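PDB 2DBY: GTP-binding protein from Thermus thermophilus, which binds guanine and probably adenine nucleotides as an OBG-family GTPase, and probably hydrolyses ATP and binds the ribosome. Local coordinates for residues E48-L53 with K293-W298; R55-G60 with D330-A335; G78-A83 with E129-E134; Q92-I97 with T133-A138. All coordinates share one frame; numbering follows the deposited sequence.

The four contacts form two pairs on opposite sides of the chain's centre. Contacts 1 and 2, whose centres are 10 Å apart, both use helix 48-57 and join it to the C-terminal region, probably the TGS domain; Leu53 of the first packs on Leu332 and Val333 of the second. Contacts 3 and 4, centres 7 Å apart, share Thr133 and Glu134 of helix 124-156, and Phe93 of contact 4 touches Val80 and Val131 of contact 3. This second pair is nearer the nucleotide: the side chains of Val80 and Phe93 lie about 11 and 12 Å from GDP. Contacts 1 and 3 are about 43 Å apart, centre to centre.

Contact 1 (E48-L53 with K293-W298); sequences ERLYAL and KEVRAW
Val295 turns its two methyls into the side of the helical segment 48-53 that faces the strand, where Leu50 and Leu53 receive them. Followed outward, its CB stands back at 4.5 Å from Leu53 CB and lets the two branches do the touching. CG1, anti to the backbone N (chi1 169°), is directed between the two leucines, 3.7 Å from Leu53 CB and equally 3.7 Å from Leu50 CD2. CG2 stays on the Leu53 side, 4.0 Å from Leu53 CB. The side chains of Leu53 and Val295 meet nearly at right angles, whereas Leu50 and Val295 run past each other in opposite directions. Leu50 also spans two residues along the strand: its CD2 methyl, besides touching Val295, rests over the backbone at Ala297 N (3.8 Å) and against Ala297 CB (4.0 Å). No hydrogen bond crosses, and between the two segments the contact is mainly van der Waals packing of aliphatic groups. Arg296, between the two inward-facing residues, points away from the helix, and its guanidinium lies flat over the Trp298 ring, with Trp298 CH2 3.4 Å from the guanidinium plane. The axes of helix 48-53 and strand 295-298 pass 8.4 Å apart, nearly antiparallel at 150°. Strand 295-301 is bonded through its backbone to Val67 and to Thr289. The geometry is that of a helix laid on one face of a mixed sheet in which the hairpin 284-301, consistent with the start of the TGS domain, is extended by strand 66-75 of the OBG-type G region.

Contact 2 (R55-G60 with D330-A335); sequences RTFAKG and DKLVEA
Phe57 presents the rim of its ring to Leu332: the methyl CD2 sits in the ring plane at the edge, 3.6 Å from CZ and 3.7 Å from CE1. Leu332 gets there because its CG lies anti to the backbone N (chi1 -176°), which carries the branch out toward helix 48-57, and the two side chains meet at about a right angle. One face of the same ring takes Thr56 CG2, 4.0 Å above its plane, and Trp338 meets the ring with its plane turned by about 40°. Were Phe57 replaced by an alanine, Leu332 CD2 would probably lose its edge partner and Trp338 the ring it meets, and a gap would open between the two helices. Thr56 OG1 lies over the start of the Val333 side chain, 3.6 Å from Val333 CA. Arg55 bends at chi3 (66°) to bring NH2 within 3.8 Å of Val333 CG1. A single water joins the polar atoms: it donates to Val333 O at 2.6 Å, is hydrogen-bonded to Thr56 OG1 at 2.7 Å, and accepts a weak bond from Arg55 NH2. The Thr56 hydroxyl has a second partner in Ala52 O, one turn back. Thus the joint between helix 48-57 and helix 329-335 is apolar on the Phe57 side and water-mediated on the Arg55 side, with no direct hydrogen bond between the two segments.

Contact 3 (G78-A83 with E129-E134); sequences GLVKGA and EVVETE
Segment 78-83 is an irregular loop that runs past one face of the helical segment 129-134, with CA atoms 6.6 Å apart at Val80 and Val131 and 6.5 Å apart at Lys81 and Glu134. Gly82 N donates a weak but nearly straight hydrogen bond to Glu134 OE2 (3.3 Å, 167°). The same oxygen is hydrogen-bonded to His84 NE2 and thus has two partners in the loop, the Gly82 bond being the weak one. A bend at chi2 (-48°) turns the carboxylate toward the loop, while the stem lies against Val80: Glu134 CG is 3.3 Å from Val80 O and 3.8 Å from Val80 CG1. Shortening Glu134 to an alanine is likely to leave Gly82 N and His84 NE2 without their shared partner and let this part of the loop shift. Val80 CG1 also touches Val131 CG2 at 4.1 Å, their side chains crossing at about a right angle. As in other GTPases, the loop following Gly78 probably corresponds to switch II. Along the chain it links strand 66-75 to helix 91-98, whose Phe93 touches both Val80 and Val131, and Leu9 of the nucleotide-binding loop packs on Val80 and Val130.

Contact 4 (Q92-I97 with T133-A138); sequences QFLAHI and TELLLA
Helix 91-98 of the G domain packs here across the first half of the long helix 124-156, with Leu94 and Leu135 meeting near the crossing. The axes of the two short segments stand 11.1 Å apart and are turned by -80°, almost perpendicular. Leu94 CD2 touches Leu135 CD2 at 4.0 Å, the two side chains sliding past each other in opposite directions. With its CG beside the backbone N (chi1 -64°), Leu94 brings both methyls forward, and CD1 and CD2 both reach Ala138 CB, each at 4.1 Å. Leu94 CD2 also rests near the helix backbone, 4.1 Å from Glu134 O. Helix 91-98 serves as the connection in a beta-alpha-beta crossover: it follows strand 66-75 and leads to strand 102-108, both parallel to strand 3-7 between them. Its inner residues, Phe93 and Ile97, both pack on Val7 of that central strand. They also converge on one methyl of Leu135: Leu135 CD2 stands obliquely to the Phe93 ring, 4.2 Å from Phe93 CE2, and 4.2 Å from Ile97 CG2, so this one methyl is met by three residues of helix 91-98. Ile97 further covers one face of the Phe93 ring, its CG1 3.8 Å above the plane, which should limit how the ring can turn. Ile103 of strand 102-108 touches both Ile97 and Leu135, and Leu199 lies against Leu94 from a loop.

Contact 1 (E48-L53 with K293-W298)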
loop_
_atom_site.group_PDB
_atom_site.type_symbol
_atom_site.label_atom_id
_atom_site.label_comp_id
_atom_site.label_asym_id
_atom_site.label_seq_id
_atom_site.Cartn_x
_atom_site.Cartn_y
_atom_site.Cartn_z
ATOM N N GLU A 48 16.018 0.696 -8.131
ATOM C CA GLU A 48 17.237 0.871 -8.920
ATOM C C GLU A 48 17.400 2.288 -9.464
ATOM O O GLU A 48 18.517 2.708 -9.784
ATOM C CB GLU A 48 17.253 -0.123 -10.096
ATOM C CG GLU A 48 17.566 -1.551 -9.704
ATOM C CD GLU A 48 18.998 -1.709 -9.264
ATOM O OE1 GLU A 48 19.911 -1.557 -10.107
ATOM O OE2 GLU A 48 19.216 -1.966 -8.072
ATOM N N ARG A 49 16.300 3.025 -9.587
ATOM C CA ARG A 49 16.403 4.392 -10.096
ATOM C C ARG A 49 17.234 5.231 -9.130
ATOM O O ARG A 49 17.884 6.199 -9.528
ATOM C CB ARG A 49 15.009 4.992 -10.281
ATOM C CG ARG A 49 14.192 4.257 -11.344
ATOM C CD ARG A 49 12.737 4.725 -11.376
ATOM N NE ARG A 49 12.026 4.397 -10.130
ATOM C CZ ARG A 49 10.750 4.683 -9.895
ATOM N NH1 ARG A 49 10.031 5.293 -10.818
ATOM N NH2 ARG A 49 10.194 4.384 -8.723
ATOM N N LEU A 50 17.239 4.853 -7.853
ATOM C CA LEU A 50 18.047 5.592 -6.896
ATOM C C LEU A 50 19.525 5.466 -7.276
ATOM O O LEU A 50 20.280 6.436 -7.191
ATOM C CB LEU A 50 17.863 5.033 -5.487
ATOM C CG LEU A 50 16.513 5.324 -4.849
ATOM C CD1 LEU A 50 16.403 4.501 -3.555
ATOM C CD2 LEU A 50 16.422 6.835 -4.526
ATOM N N TYR A 51 19.945 4.264 -7.664
ATOM C CA TYR A 51 21.343 4.041 -8.021
ATOM C C TYR A 51 21.691 4.685 -9.349
ATOM O O TYR A 51 22.826 5.136 -9.543
ATOM C CB TYR A 51 21.647 2.541 -8.064
ATOM C CG TYR A 51 21.588 1.958 -6.675
ATOM C CD1 TYR A 51 22.469 2.402 -5.689
ATOM C CD2 TYR A 51 20.581 1.063 -6.312
ATOM C CE1 TYR A 51 22.351 1.986 -4.370
ATOM C CE2 TYR A 51 20.451 0.640 -4.988
ATOM C CZ TYR A 51 21.340 1.113 -4.025
ATOM O OH TYR A 51 21.204 0.738 -2.705
ATOM N N ALA A 52 20.717 4.727 -10.250
ATOM C CA ALA A 52 20.905 5.350 -11.555
ATOM C C ALA A 52 21.159 6.852 -11.323
ATOM O O ALA A 52 22.062 7.431 -11.923
ATOM C CB ALA A 52 19.658 5.144 -12.433
ATOM N N LEU A 53 20.362 7.474 -10.458
ATOM C CA LEU A 53 20.541 8.895 -10.131
ATOM C C LEU A 53 21.842 9.114 -9.392
ATOM O O LEU A 53 22.535 10.122 -9.594
ATOM C CB LEU A 53 19.377 9.382 -9.279
ATOM C CG LEU A 53 18.131 9.561 -10.135
ATOM C CD1 LEU A 53 16.888 9.653 -9.238
ATOM C CD2 LEU A 53 18.297 10.798 -11.008
ATOM N N LYS A 293 24.733 15.800 -2.915
ATOM C CA LYS A 293 24.732 15.422 -1.510
ATOM C C LYS A 293 23.879 14.218 -1.155
ATOM O O LYS A 293 24.174 13.520 -0.185
ATOM C CB LYS A 293 24.296 16.604 -0.639
ATOM C CG LYS A 293 23.345 17.561 -1.330
ATOM C CD LYS A 293 22.147 16.846 -1.941
ATOM C CE LYS A 293 21.551 17.689 -3.045
ATOM N NZ LYS A 293 22.613 18.070 -4.020
ATOM N N GLU A 294 22.834 13.956 -1.930
ATOM C CA GLU A 294 21.952 12.841 -1.590
ATOM C C GLU A 294 20.929 12.590 -2.682
ATOM O O GLU A 294 20.561 13.505 -3.404
ATOM C CB GLU A 294 21.206 13.179 -0.285
ATOM C CG GLU A 294 20.226 12.118 0.221
ATOM C CD GLU A 294 19.411 12.581 1.430
ATOM O OE1 GLU A 294 18.457 13.360 1.249
ATOM O OE2 GLU A 294 19.736 12.163 2.564
ATOM N N VAL A 295 20.466 11.345 -2.790
ATOM C CA VAL A 295 19.413 10.997 -3.750
ATOM C C VAL A 295 18.411 10.282 -2.850
ATOM O O VAL A 295 18.768 9.324 -2.184
ATOM C CB VAL A 295 19.908 10.028 -4.840
ATOM C CG1 VAL A 295 18.724 9.498 -5.649
ATOM C CG2 VAL A 295 20.858 10.754 -5.771
ATOM N N ARG A 296 17.175 10.762 -2.818
ATOM C CA ARG A 296 16.182 10.166 -1.927
ATOM C C ARG A 296 14.847 9.994 -2.599
ATOM O O ARG A 296 14.429 10.807 -3.430
ATOM C CB ARG A 296 16.012 11.030 -0.666
ATOM C CG ARG A 296 14.906 10.552 0.281
ATOM C CD ARG A 296 15.009 11.274 1.618
ATOM N NE ARG A 296 13.918 10.898 2.508
ATOM C CZ ARG A 296 13.838 11.249 3.788
ATOM N NH1 ARG A 296 14.794 11.988 4.338
ATOM N NH2 ARG A 296 12.795 10.859 4.512
ATOM N N ALA A 297 14.164 8.914 -2.215
ATOM C CA ALA A 297 12.857 8.574 -2.752
ATOM C C ALA A 297 11.844 9.014 -1.709
ATOM O O ALA A 297 12.055 8.771 -0.518
ATOM C CB ALA A 297 12.752 7.069 -2.952
ATOM N N TRP A 298 10.785 9.665 -2.171
ATOM C CA TRP A 298 9.700 10.154 -1.322
ATOM C C TRP A 298 8.401 9.554 -1.820
ATOM O O TRP A 298 8.255 9.260 -3.003
ATOM C CB TRP A 298 9.611 11.681 -1.389
ATOM C CG TRP A 298 10.877 12.367 -1.040
ATOM C CD1 TRP A 298 11.921 12.660 -1.884
ATOM C CD2 TRP A 298 11.236 12.892 0.236
ATOM N NE1 TRP A 298 12.902 13.343 -1.203
ATOM C CE2 TRP A 298 12.507 13.500 0.100
ATOM C CE3 TRP A 298 10.606 12.915 1.488
ATOM C CZ2 TRP A 298 13.159 14.127 1.175
ATOM C CZ3 TRP A 298 11.265 13.545 2.563
ATOM C CH2 TRP A 298 12.523 14.136 2.389
#

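Contact 2 (R55-G60 with D330-A335)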
loop_
_atom_site.group_PDB
_atom_site.type_symbol
_atom_site.label_atom_id
_atom_site.label_comp_id
_atom_site.label_asym_id
_atom_site.label_seq_id
_atom_site.Cartn_x
_atom_site.Cartn_y
_atom_site.Cartn_z
ATOM N N ARG A 55 24.638 7.479 -9.770
ATOM C CA ARG A 55 25.787 7.518 -10.683
ATOM C C ARG A 55 25.820 8.862 -11.409
ATOM O O ARG A 55 26.894 9.434 -11.642
ATOM C CB ARG A 55 25.739 6.382 -11.725
ATOM C CG ARG A 55 26.836 6.529 -12.784
ATOM C CD ARG A 55 26.571 5.745 -14.062
ATOM N NE ARG A 55 25.422 6.222 -14.835
ATOM C CZ ARG A 55 25.399 7.316 -15.595
ATOM N NH1 ARG A 55 26.477 8.096 -15.708
ATOM N NH2 ARG A 55 24.289 7.614 -16.273
ATOM N N THR A 56 24.648 9.375 -11.759
ATOM C CA THR A 56 24.566 10.656 -12.448
ATOM C C THR A 56 25.175 11.797 -11.635
ATOM O O THR A 56 25.814 12.688 -12.191
ATOM C CB THR A 56 23.099 11.009 -12.776
ATOM O OG1 THR A 56 22.582 10.065 -13.723
ATOM C CG2 THR A 56 22.989 12.426 -13.355
ATOM N N PHE A 57 25.007 11.763 -10.316
ATOM C CA PHE A 57 25.522 12.839 -9.481
ATOM C C PHE A 57 26.837 12.563 -8.757
ATOM O O PHE A 57 27.298 13.369 -7.955
ATOM C CB PHE A 57 24.419 13.284 -8.506
ATOM C CG PHE A 57 23.252 13.958 -9.189
ATOM C CD1 PHE A 57 22.079 13.259 -9.488
ATOM C CD2 PHE A 57 23.348 15.287 -9.582
ATOM C CE1 PHE A 57 21.017 13.881 -10.172
ATOM C CE2 PHE A 57 22.301 15.917 -10.268
ATOM C CZ PHE A 57 21.134 15.216 -10.563
ATOM N N ALA A 58 27.452 11.427 -9.063
ATOM C CA ALA A 58 28.718 11.067 -8.459
ATOM C C ALA A 58 29.807 11.811 -9.210
ATOM O O ALA A 58 29.823 11.817 -10.439
ATOM C CB ALA A 58 28.947 9.572 -8.570
ATOM N N LYS A 59 30.706 12.444 -8.468
ATOM C CA LYS A 59 31.806 13.183 -9.076
ATOM C C LYS A 59 33.111 12.877 -8.351
ATOM O O LYS A 59 33.138 12.725 -7.126
ATOM C CB LYS A 59 31.503 14.681 -9.053
ATOM C CG LYS A 59 30.268 15.050 -9.861
ATOM C CD LYS A 59 30.375 14.498 -11.278
ATOM C CE LYS A 59 29.049 14.542 -12.021
ATOM N NZ LYS A 59 29.175 13.910 -13.370
ATOM N N GLY A 60 34.191 12.776 -9.118
ATOM C CA GLY A 60 35.480 12.467 -8.531
ATOM C C GLY A 60 35.390 11.148 -7.790
ATOM O O GLY A 60 35.082 10.112 -8.384
ATOM N N ASP A 330 14.423 9.604 -15.622
ATOM C CA ASP A 330 15.144 9.058 -16.762
ATOM C C ASP A 330 15.728 10.151 -17.649
ATOM O O ASP A 330 16.779 9.959 -18.266
ATOM C CB ASP A 330 14.237 8.155 -17.593
ATOM C CG ASP A 330 12.930 8.815 -17.949
ATOM O OD1 ASP A 330 12.512 8.740 -19.123
ATOM O OD2 ASP A 330 12.311 9.401 -17.052
ATOM N N LYS A 331 15.052 11.294 -17.696
ATOM C CA LYS A 331 15.533 12.406 -18.512
ATOM C C LYS A 331 16.659 13.121 -17.773
ATOM O O LYS A 331 17.563 13.683 -18.400
ATOM C CB LYS A 331 14.389 13.386 -18.821
ATOM C CG LYS A 331 13.231 12.790 -19.600
ATOM C CD LYS A 331 13.661 12.125 -20.898
ATOM C CE LYS A 331 14.212 13.125 -21.924
ATOM N NZ LYS A 331 14.641 12.436 -23.187
ATOM N N LEU A 332 16.616 13.128 -16.441
ATOM C CA LEU A 332 17.699 13.756 -15.696
ATOM C C LEU A 332 18.944 12.878 -15.899
ATOM O O LEU A 332 20.063 13.374 -16.070
ATOM C CB LEU A 332 17.363 13.850 -14.198
ATOM C CG LEU A 332 18.368 14.582 -13.303
ATOM C CD1 LEU A 332 18.655 15.993 -13.877
ATOM C CD2 LEU A 332 17.789 14.689 -11.874
ATOM N N VAL A 333 18.748 11.564 -15.860
ATOM C CA VAL A 333 19.867 10.642 -16.054
ATOM C C VAL A 333 20.396 10.770 -17.493
ATOM O O VAL A 333 21.610 10.817 -17.714
ATOM C CB VAL A 333 19.435 9.174 -15.801
ATOM C CG1 VAL A 333 20.551 8.196 -16.196
ATOM C CG2 VAL A 333 19.106 8.995 -14.296
ATOM N N GLU A 334 19.487 10.806 -18.458
ATOM C CA GLU A 334 19.902 10.908 -19.861
ATOM C C GLU A 334 20.684 12.195 -20.119
ATOM O O GLU A 334 21.655 12.197 -20.882
ATOM C CB GLU A 334 18.692 10.851 -20.791
ATOM C CG GLU A 334 19.082 10.922 -22.279
ATOM C CD GLU A 334 17.886 10.777 -23.196
ATOM O OE1 GLU A 334 18.081 10.748 -24.434
ATOM O OE2 GLU A 334 16.749 10.687 -22.684
ATOM N N ALA A 335 20.263 13.291 -19.490
ATOM C CA ALA A 335 20.955 14.570 -19.660
ATOM C C ALA A 335 22.325 14.592 -18.977
ATOM O O ALA A 335 23.277 15.185 -19.498
ATOM C CB ALA A 335 20.095 15.705 -19.124
HETATM O O HOH W 1 23.635 10.395 -16.205
#

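Contact 3 (G78-A83 with E129-E134)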
loop_
_atom_site.group_PDB
_atom_site.type_symbol
_atom_site.label_atom_id
_atom_site.label_comp_id
_atom_site.label_asym_id
_atom_site.label_seq_id
_atom_site.Cartn_x
_atom_site.Cartn_y
_atom_site.Cartn_z
ATOM N N GLY A 78 -6.311 -9.588 16.792
ATOM C CA GLY A 78 -7.675 -9.827 17.217
ATOM C C GLY A 78 -8.395 -11.070 16.754
ATOM O O GLY A 78 -8.197 -11.571 15.634
ATOM N N LEU A 79 -9.243 -11.584 17.635
ATOM C CA LEU A 79 -10.061 -12.750 17.308
ATOM C C LEU A 79 -10.994 -12.185 16.221
ATOM O O LEU A 79 -11.475 -11.046 16.351
ATOM C CB LEU A 79 -10.860 -13.208 18.547
ATOM C CG LEU A 79 -11.983 -14.269 18.396
ATOM C CD1 LEU A 79 -12.094 -15.135 19.669
ATOM C CD2 LEU A 79 -13.333 -13.572 18.105
ATOM N N VAL A 80 -11.235 -12.956 15.160
ATOM C CA VAL A 80 -12.064 -12.481 14.044
ATOM C C VAL A 80 -13.576 -12.753 14.138
ATOM O O VAL A 80 -14.390 -11.810 14.106
ATOM C CB VAL A 80 -11.573 -13.083 12.696
ATOM C CG1 VAL A 80 -12.399 -12.527 11.536
ATOM C CG2 VAL A 80 -10.096 -12.752 12.480
ATOM N N LYS A 81 -13.951 -14.026 14.249
ATOM C CA LYS A 81 -15.356 -14.372 14.265
ATOM C C LYS A 81 -16.044 -14.267 15.593
ATOM O O LYS A 81 -15.847 -15.110 16.467
ATOM C CB LYS A 81 -15.588 -15.783 13.709
ATOM C CG LYS A 81 -17.071 -16.069 13.482
ATOM C CD LYS A 81 -17.331 -17.466 12.963
ATOM C CE LYS A 81 -18.851 -17.727 12.944
ATOM N NZ LYS A 81 -19.209 -19.174 12.905
ATOM N N GLY A 82 -16.916 -13.267 15.704
ATOM C CA GLY A 82 -17.645 -13.063 16.942
ATOM C C GLY A 82 -19.021 -13.725 16.949
ATOM O O GLY A 82 -19.471 -14.312 15.962
ATOM N N ALA A 83 -19.696 -13.634 18.086
ATOM C CA ALA A 83 -21.028 -14.215 18.238
ATOM C C ALA A 83 -22.131 -13.216 17.842
ATOM O O ALA A 83 -23.294 -13.601 17.607
ATOM C CB ALA A 83 -21.227 -14.669 19.709
ATOM N N GLU A 129 -13.496 -16.017 3.267
ATOM C CA GLU A 129 -14.910 -15.753 3.535
ATOM C C GLU A 129 -15.199 -15.445 5.005
ATOM O O GLU A 129 -16.085 -14.643 5.308
ATOM C CB GLU A 129 -15.772 -16.931 3.067
ATOM C CG GLU A 129 -17.262 -16.689 3.291
ATOM C CD GLU A 129 -18.141 -17.852 2.861
ATOM O OE1 GLU A 129 -19.384 -17.724 2.985
ATOM O OE2 GLU A 129 -17.596 -18.884 2.404
ATOM N N VAL A 130 -14.463 -16.082 5.920
ATOM C CA VAL A 130 -14.660 -15.838 7.349
ATOM C C VAL A 130 -14.365 -14.382 7.671
ATOM O O VAL A 130 -15.165 -13.708 8.314
ATOM C CB VAL A 130 -13.761 -16.753 8.239
ATOM C CG1 VAL A 130 -13.754 -16.231 9.689
ATOM C CG2 VAL A 130 -14.295 -18.187 8.211
ATOM N N VAL A 131 -13.215 -13.889 7.220
ATOM C CA VAL A 131 -12.887 -12.501 7.494
ATOM C C VAL A 131 -13.846 -11.560 6.785
ATOM O O VAL A 131 -14.358 -10.623 7.391
ATOM C CB VAL A 131 -11.433 -12.174 7.058
ATOM C CG1 VAL A 131 -11.185 -10.655 7.116
ATOM C CG2 VAL A 131 -10.467 -12.915 7.978
ATOM N N GLU A 132 -14.093 -11.832 5.511
ATOM C CA GLU A 132 -14.951 -10.980 4.697
ATOM C C GLU A 132 -16.346 -10.911 5.304
ATOM O O GLU A 132 -16.956 -9.849 5.336
ATOM C CB GLU A 132 -14.981 -11.510 3.267
ATOM C CG GLU A 132 -15.898 -10.786 2.288
ATOM C CD GLU A 132 -15.556 -9.330 2.052
ATOM O OE1 GLU A 132 -14.371 -8.938 2.172
ATOM O OE2 GLU A 132 -16.495 -8.573 1.708
ATOM N N THR A 133 -16.851 -12.037 5.789
ATOM C CA THR A 133 -18.183 -12.040 6.411
ATOM C C THR A 133 -18.248 -11.078 7.613
ATOM O O THR A 133 -19.194 -10.297 7.734
ATOM C CB THR A 133 -18.565 -13.475 6.783
ATOM O OG1 THR A 133 -18.903 -14.153 5.560
ATOM C CG2 THR A 133 -19.760 -13.516 7.749
ATOM N N GLU A 134 -17.233 -11.090 8.480
ATOM C CA GLU A 134 -17.232 -10.169 9.616
ATOM C C GLU A 134 -17.159 -8.697 9.150
ATOM O O GLU A 134 -17.793 -7.801 9.729
ATOM C CB GLU A 134 -16.051 -10.463 10.557
ATOM C CG GLU A 134 -16.109 -11.850 11.258
ATOM C CD GLU A 134 -17.464 -12.154 11.899
ATOM O OE1 GLU A 134 -18.208 -12.991 11.335
ATOM O OE2 GLU A 134 -17.782 -11.563 12.956
#

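Contact 4 (Q92-I97 with T133-A138)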
loop_
_atom_site.group_PDB
_atom_site.type_symbol
_atom_site.label_atom_id
_atom_site.label_comp_id
_atom_site.label_asym_id
_atom_site.label_seq_id
_atom_site.Cartn_x
_atom_site.Cartn_y
_atom_site.Cartn_z
ATOM N N GLN A 92 -12.164 -5.844 18.690
ATOM C CA GLN A 92 -10.791 -5.337 18.601
ATOM C C GLN A 92 -10.275 -5.464 17.170
ATOM O O GLN A 92 -9.655 -4.560 16.648
ATOM C CB GLN A 92 -9.872 -6.109 19.547
ATOM C CG GLN A 92 -10.052 -5.771 21.027
ATOM C CD GLN A 92 -9.513 -4.399 21.390
ATOM O OE1 GLN A 92 -10.036 -3.370 20.951
ATOM N NE2 GLN A 92 -8.455 -4.378 22.197
ATOM N N PHE A 93 -10.540 -6.601 16.544
ATOM C CA PHE A 93 -10.119 -6.819 15.168
ATOM C C PHE A 93 -10.720 -5.745 14.262
ATOM O O PHE A 93 -10.022 -5.133 13.466
ATOM C CB PHE A 93 -10.553 -8.218 14.727
ATOM C CG PHE A 93 -10.221 -8.534 13.279
ATOM C CD1 PHE A 93 -8.926 -8.890 12.915
ATOM C CD2 PHE A 93 -11.216 -8.479 12.289
ATOM C CE1 PHE A 93 -8.610 -9.203 11.562
ATOM C CE2 PHE A 93 -10.934 -8.778 10.944
ATOM C CZ PHE A 93 -9.616 -9.147 10.569
ATOM N N LEU A 94 -12.020 -5.492 14.377
ATOM C CA LEU A 94 -12.639 -4.463 13.543
ATOM C C LEU A 94 -12.020 -3.091 13.811
ATOM O O LEU A 94 -11.805 -2.303 12.891
ATOM C CB LEU A 94 -14.144 -4.372 13.813
ATOM C CG LEU A 94 -14.965 -5.618 13.466
ATOM C CD1 LEU A 94 -16.416 -5.432 13.956
ATOM C CD2 LEU A 94 -14.932 -5.834 11.932
ATOM N N ALA A 95 -11.748 -2.798 15.075
ATOM C CA ALA A 95 -11.171 -1.500 15.409
ATOM C C ALA A 95 -9.806 -1.337 14.755
ATOM O O ALA A 95 -9.462 -0.241 14.292
ATOM C CB ALA A 95 -11.039 -1.352 16.908
ATOM N N HIS A 96 -9.031 -2.414 14.746
ATOM C CA HIS A 96 -7.695 -2.383 14.143
ATOM C C HIS A 96 -7.789 -2.253 12.631
ATOM O O HIS A 96 -7.028 -1.483 12.030
ATOM C CB HIS A 96 -6.891 -3.617 14.542
ATOM C CG HIS A 96 -6.509 -3.635 15.990
ATOM N ND1 HIS A 96 -6.279 -4.801 16.689
ATOM C CD2 HIS A 96 -6.323 -2.626 16.873
ATOM C CE1 HIS A 96 -5.970 -4.508 17.941
ATOM N NE2 HIS A 96 -5.991 -3.195 18.079
ATOM N N ILE A 97 -8.723 -2.978 12.014
ATOM C CA ILE A 97 -8.921 -2.905 10.552
ATOM C C ILE A 97 -9.303 -1.484 10.124
ATOM O O ILE A 97 -8.897 -0.994 9.053
ATOM C CB ILE A 97 -10.049 -3.883 10.082
ATOM C CG1 ILE A 97 -9.533 -5.310 10.096
ATOM C CG2 ILE A 97 -10.510 -3.526 8.651
ATOM C CD1 ILE A 97 -8.558 -5.575 8.987
ATOM N N THR A 133 -16.851 -12.037 5.789
ATOM C CA THR A 133 -18.183 -12.040 6.411
ATOM C C THR A 133 -18.248 -11.078 7.613
ATOM O O THR A 133 -19.194 -10.297 7.734
ATOM C CB THR A 133 -18.565 -13.475 6.783
ATOM O OG1 THR A 133 -18.903 -14.153 5.560
ATOM C CG2 THR A 133 -19.760 -13.516 7.749
ATOM N N GLU A 134 -17.233 -11.090 8.480
ATOM C CA GLU A 134 -17.232 -10.169 9.616
ATOM C C GLU A 134 -17.159 -8.697 9.150
ATOM O O GLU A 134 -17.793 -7.801 9.729
ATOM C CB GLU A 134 -16.051 -10.463 10.557
ATOM C CG GLU A 134 -16.109 -11.850 11.258
ATOM C CD GLU A 134 -17.464 -12.154 11.899
ATOM O OE1 GLU A 134 -18.208 -12.991 11.335
ATOM O OE2 GLU A 134 -17.782 -11.563 12.956
ATOM N N LEU A 135 -16.382 -8.428 8.103
ATOM C CA LEU A 135 -16.291 -7.036 7.624
ATOM C C LEU A 135 -17.628 -6.577 7.014
ATOM O O LEU A 135 -18.038 -5.419 7.175
ATOM C CB LEU A 135 -15.188 -6.889 6.569
ATOM C CG LEU A 135 -13.776 -7.317 7.001
ATOM C CD1 LEU A 135 -12.788 -6.937 5.892
ATOM C CD2 LEU A 135 -13.391 -6.614 8.294
ATOM N N LEU A 136 -18.286 -7.498 6.321
ATOM C CA LEU A 136 -19.572 -7.207 5.701
ATOM C C LEU A 136 -20.606 -6.903 6.773
ATOM O O LEU A 136 -21.353 -5.951 6.635
ATOM C CB LEU A 136 -20.054 -8.397 4.860
ATOM C CG LEU A 136 -19.447 -8.575 3.475
ATOM C CD1 LEU A 136 -19.701 -9.993 2.997
ATOM C CD2 LEU A 136 -20.069 -7.562 2.507
ATOM N N LEU A 137 -20.639 -7.698 7.846
ATOM C CA LEU A 137 -21.609 -7.479 8.909
ATOM C C LEU A 137 -21.416 -6.105 9.531
ATOM O O LEU A 137 -22.389 -5.401 9.831
ATOM C CB LEU A 137 -21.488 -8.578 9.979
ATOM C CG LEU A 137 -22.007 -9.944 9.505
ATOM C CD1 LEU A 137 -21.655 -11.016 10.549
ATOM C CD2 LEU A 137 -23.502 -9.882 9.307
ATOM N N ALA A 138 -20.165 -5.700 9.731
ATOM C CA ALA A 138 -19.927 -4.382 10.315
ATOM C C ALA A 138 -20.375 -3.270 9.357
ATOM O O ALA A 138 -20.977 -2.262 9.778
ATOM C CB ALA A 138 -18.422 -4.216 10.649
#